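Local coordinates for protein alanine racemase (Enterococcus faecalis, PDB 3E6E) that is a two-domain enzyme of the alanine racemase family, built from an N-terminal TIM-type barrel and a C-terminal domain rich in beta strands, at residues I221-A226 with P239-K244. The protein carries 1 engineered substitution. Residues are numbered along the deposited sequence; the frame is centred on the assembly and turned at random.
Sequences IRYGVA and PSYALK. With DCS (D-[3-hydroxy-2-methyl-5-phosphonooxymethyl-pyridin-4-ylmethyl]-N,O-cycloserylamide), chain D.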
ATOM      1  N   ILE A 221     -28.424   4.993  -4.776  1.00 25.52           N
ATOM      2  CA  ILE A 221     -27.188   5.728  -4.564  1.00 25.29           C
ATOM      3  C   ILE A 221     -26.060   4.753  -4.334  1.00 24.90           C
ATOM      4  O   ILE A 221     -26.272   3.648  -3.822  1.00 25.99           O
ATOM      5  CB  ILE A 221     -27.270   6.676  -3.351  1.00 26.17           C
ATOM      6  CG1 ILE A 221     -27.191   5.872  -2.055  1.00 24.04           C
ATOM      7  CG2 ILE A 221     -28.571   7.493  -3.407  1.00 24.62           C
ATOM      8  CD1 ILE A 221     -27.142   6.745  -0.835  1.00 26.17           C
ATOM      9  N   ARG A 222     -24.863   5.159  -4.741  1.00 24.00           N
ATOM     10  CA  ARG A 222     -23.668   4.343  -4.578  1.00 22.82           C
ATOM     11  C   ARG A 222     -22.877   4.804  -3.343  1.00 21.57           C
ATOM     12  O   ARG A 222     -21.876   5.493  -3.456  1.00 19.79           O
ATOM     13  CB  ARG A 222     -22.803   4.451  -5.832  1.00 23.49           C
ATOM     14  CG  ARG A 222     -23.276   3.596  -7.008  1.00 23.94           C
ATOM     15  CD  ARG A 222     -23.529   4.454  -8.218  1.00 25.18           C
ATOM     16  NE  ARG A 222     -22.525   5.504  -8.322  1.00 25.33           N
ATOM     17  CZ  ARG A 222     -22.580   6.499  -9.200  1.00 25.25           C
ATOM     18  NH1 ARG A 222     -23.589   6.573 -10.060  1.00 27.20           N
ATOM     19  NH2 ARG A 222     -21.641   7.443  -9.205  1.00 26.02           N
ATOM     20  N   TYR A 223     -23.339   4.396  -2.166  1.00 22.08           N
ATOM     21  CA  TYR A 223     -22.718   4.785  -0.903  1.00 22.92           C
ATOM     22  C   TYR A 223     -21.332   4.172  -0.641  1.00 23.51           C
ATOM     23  O   TYR A 223     -21.202   2.952  -0.483  1.00 24.26           O
ATOM     24  CB  TYR A 223     -23.651   4.419   0.252  1.00 21.39           C
ATOM     25  CG  TYR A 223     -23.702   5.448   1.361  1.00 21.14           C
ATOM     26  CD1 TYR A 223     -23.982   5.070   2.668  1.00 19.49           C
ATOM     27  CD2 TYR A 223     -23.503   6.807   1.099  1.00 21.43           C
ATOM     28  CE1 TYR A 223     -24.063   6.007   3.685  1.00 19.51           C
ATOM     29  CE2 TYR A 223     -23.586   7.752   2.115  1.00 19.18           C
ATOM     30  CZ  TYR A 223     -23.867   7.342   3.405  1.00 19.09           C
ATOM     31  OH  TYR A 223     -23.963   8.266   4.425  1.00 20.52           O
ATOM     32  N   GLY A 224     -20.309   5.023  -0.565  1.00 22.17           N
ATOM     33  CA  GLY A 224     -18.968   4.536  -0.317  1.00 21.90           C
ATOM     34  C   GLY A 224     -18.356   4.859   1.043  1.00 22.51           C
ATOM     35  O   GLY A 224     -18.692   4.244   2.056  1.00 21.32           O
ATOM     36  N   VAL A 225     -17.450   5.838   1.048  1.00 23.63           N
ATOM     37  CA  VAL A 225     -16.726   6.268   2.244  1.00 22.89           C
ATOM     38  C   VAL A 225     -17.523   6.507   3.506  1.00 22.89           C
ATOM     39  O   VAL A 225     -17.032   6.241   4.611  1.00 23.91           O
ATOM     40  CB  VAL A 225     -15.924   7.544   1.977  1.00 21.21           C
ATOM     41  CG1 VAL A 225     -14.841   7.245   1.015  1.00 19.99           C
ATOM     42  CG2 VAL A 225     -16.829   8.623   1.461  1.00 21.05           C
ATOM     43  N   ALA A 226     -18.733   7.022   3.361  1.00 20.75           N
ATOM     44  CA  ALA A 226     -19.528   7.285   4.535  1.00 20.27           C
ATOM     45  C   ALA A 226     -19.924   6.001   5.252  1.00 20.80           C
ATOM     46  O   ALA A 226     -20.102   6.006   6.466  1.00 19.99           O
ATOM     47  CB  ALA A 226     -20.752   8.081   4.168  1.00 20.01           C
ATOM     48  N   PRO A 239     -21.359  16.250   8.087  1.00 20.23           N
ATOM     49  CA  PRO A 239     -22.273  15.241   7.556  1.00 20.76           C
ATOM     50  C   PRO A 239     -23.682  15.494   8.036  1.00 22.01           C
ATOM     51  O   PRO A 239     -23.888  16.201   9.010  1.00 21.03           O
ATOM     52  CB  PRO A 239     -21.688  13.952   8.083  1.00 19.99           C
ATOM     53  CG  PRO A 239     -20.227  14.237   7.968  1.00 19.95           C
ATOM     54  CD  PRO A 239     -20.127  15.617   8.579  1.00 19.34           C
ATOM     55  N   SER A 240     -24.649  14.916   7.339  1.00 23.99           N
ATOM     56  CA  SER A 240     -26.049  15.106   7.683  1.00 26.00           C
ATOM     57  C   SER A 240     -26.532  14.185   8.802  1.00 25.52           C
ATOM     58  O   SER A 240     -27.705  14.205   9.183  1.00 26.24           O
ATOM     59  CB  SER A 240     -26.887  14.924   6.423  1.00 27.56           C
ATOM     60  OG  SER A 240     -26.429  15.829   5.434  1.00 32.83           O
ATOM     61  N   TYR A 241     -25.613  13.372   9.315  1.00 24.69           N
ATOM     62  CA  TYR A 241     -25.895  12.456  10.412  1.00 22.72           C
ATOM     63  C   TYR A 241     -24.572  11.907  10.949  1.00 22.80           C
ATOM     64  O   TYR A 241     -23.559  11.895  10.245  1.00 21.86           O
ATOM     65  CB  TYR A 241     -26.828  11.327   9.951  1.00 22.25           C
ATOM     66  CG  TYR A 241     -26.207  10.287   9.041  1.00 22.35           C
ATOM     67  CD1 TYR A 241     -25.537   9.185   9.567  1.00 23.23           C
ATOM     68  CD2 TYR A 241     -26.295  10.402   7.652  1.00 21.88           C
ATOM     69  CE1 TYR A 241     -24.971   8.223   8.730  1.00 23.40           C
ATOM     70  CE2 TYR A 241     -25.730   9.447   6.811  1.00 20.37           C
ATOM     71  CZ  TYR A 241     -25.074   8.364   7.356  1.00 21.82           C
ATOM     72  OH  TYR A 241     -24.515   7.416   6.541  1.00 22.02           O
ATOM     73  N   ALA A 242     -24.590  11.469  12.204  1.00 23.01           N
ATOM     74  CA  ALA A 242     -23.412  10.943  12.884  1.00 22.14           C
ATOM     75  C   ALA A 242     -22.780   9.752  12.203  1.00 22.26           C
ATOM     76  O   ALA A 242     -23.351   8.665  12.201  1.00 23.10           O
ATOM     77  CB  ALA A 242     -23.770  10.566  14.294  1.00 22.65           C
ATOM     78  N   LEU A 243     -21.600   9.961  11.627  1.00 22.27           N
ATOM     79  CA  LEU A 243     -20.868   8.886  10.966  1.00 22.48           C
ATOM     80  C   LEU A 243     -19.992   8.273  12.050  1.00 23.68           C
ATOM     81  O   LEU A 243     -19.418   8.996  12.856  1.00 22.94           O
ATOM     82  CB  LEU A 243     -19.990   9.438   9.835  1.00 22.58           C
ATOM     83  CG  LEU A 243     -20.696   9.978   8.586  1.00 22.69           C
ATOM     84  CD1 LEU A 243     -19.676  10.637   7.657  1.00 20.07           C
ATOM     85  CD2 LEU A 243     -21.431   8.832   7.879  1.00 20.85           C
ATOM     86  N   LYS A 244     -19.902   6.947  12.083  1.00 24.83           N
ATOM     87  CA  LYS A 244     -19.101   6.273  13.097  1.00 23.63           C
ATOM     88  C   LYS A 244     -17.933   5.540  12.456  1.00 23.20           C
ATOM     89  O   LYS A 244     -18.114   4.540  11.756  1.00 23.25           O
ATOM     90  CB  LYS A 244     -19.963   5.285  13.883  1.00 24.99           C
ATOM     91  CG  LYS A 244     -19.168   4.367  14.815  1.00 30.90           C
ATOM     92  CD  LYS A 244     -20.038   3.232  15.369  1.00 32.65           C
ATOM     93  CE  LYS A 244     -21.080   3.729  16.360  1.00 33.19           C
ATOM     94  NZ  LYS A 244     -20.458   4.093  17.666  1.00 35.83           N
TER
HETATM   95  N1  DCS D 372     -19.601   5.686  -7.811  1.00 29.63           N
HETATM   96  C2  DCS D 372     -18.470   5.664  -8.692  1.00 29.64           C
HETATM   97  C2A DCS D 372     -18.650   5.602 -10.196  1.00 31.69           C
HETATM   98  C3  DCS D 372     -17.199   5.710  -8.110  1.00 29.97           C
HETATM   99  O3  DCS D 372     -16.080   5.690  -8.868  1.00 30.58           O
HETATM  100  C4  DCS D 372     -17.092   5.771  -6.661  1.00 30.89           C
HETATM  101  C4A DCS D 372     -15.720   5.829  -6.018  1.00 34.27           C
HETATM  102  C5  DCS D 372     -18.314   5.791  -5.854  1.00 28.15           C
HETATM  103  C6  DCS D 372     -19.526   5.745  -6.448  1.00 28.49           C
HETATM  104  C5A DCS D 372     -18.306   5.861  -4.346  1.00 26.89           C
HETATM  105  O4P DCS D 372     -17.791   7.135  -3.952  1.00 27.14           O
HETATM  106  P   DCS D 372     -17.610   7.632  -2.450  1.00 25.04           P
HETATM  107  O1P DCS D 372     -18.933   7.647  -1.857  1.00 26.02           O
HETATM  108  O2P DCS D 372     -16.705   6.721  -1.758  1.00 24.66           O
HETATM  109  O3P DCS D 372     -17.058   8.982  -2.499  1.00 25.99           O
HETATM  110  N   DCS D 372     -14.950   7.033  -6.527  1.00 37.03           N
HETATM  111  CA  DCS D 372     -13.649   7.300  -6.075  1.00 37.37           C
HETATM  112  C   DCS D 372     -12.451   7.068  -6.815  1.00 38.21           C
HETATM  113  O   DCS D 372     -12.375   6.519  -8.062  1.00 39.09           O
HETATM  114  ND  DCS D 372     -11.433   7.474  -6.097  1.00 37.84           N
HETATM  115  OG  DCS D 372     -11.908   7.965  -4.898  1.00 37.75           O
HETATM  116  CB  DCS D 372     -13.253   7.854  -4.890  1.00 38.26           C
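Two tyrosine hydroxyls meet here: Tyr223 OH and Tyr241 OH are modelled 2.3 Å apart, a hydrogen bond so short that its exact length is doubtful, and either oxygen could be the donor. The side chains arrive from opposite directions, and each oxygen lies at the edge of the other ring, near its plane, so neither ring covers the other. Tyr241 gets there with CG set between its backbone N and carbonyl carbon (chi1 72°), which turns the ring so that its hydroxyl reaches Tyr223. Beside this pair, Leu243 brings its CD2 methyl to within 3.8 Å of Ala226 CB and 3.4 Å of Ala226 O. Tyr223 ends strand 220-223, the eighth parallel strand of the TIM-type barrel, and its side chain also packs on Leu35 and Leu211; the contact thus joins the barrel wall to the loop leading to strand 249-259. Just past the strand end, backbone amides face the phosphate of DCS: Val225 N binds O2P at 3.0 Å and nearly straight (164°), whereas Gly224 N reaches O1P only weakly. Ser207 OG, from helix 207-212, accepts a hydrogen bond from Ala226 N. Just before Tyr223, Arg222 meets the pyridine nitrogen: its NE donates to DCS N1 at 3.0 Å and NH2 adds a weak second bond, consistent with N1 accepting, and so probably carrying no proton. Arg222 NH1 is hydrogen-bonded to Thr168 O and His203 ND1.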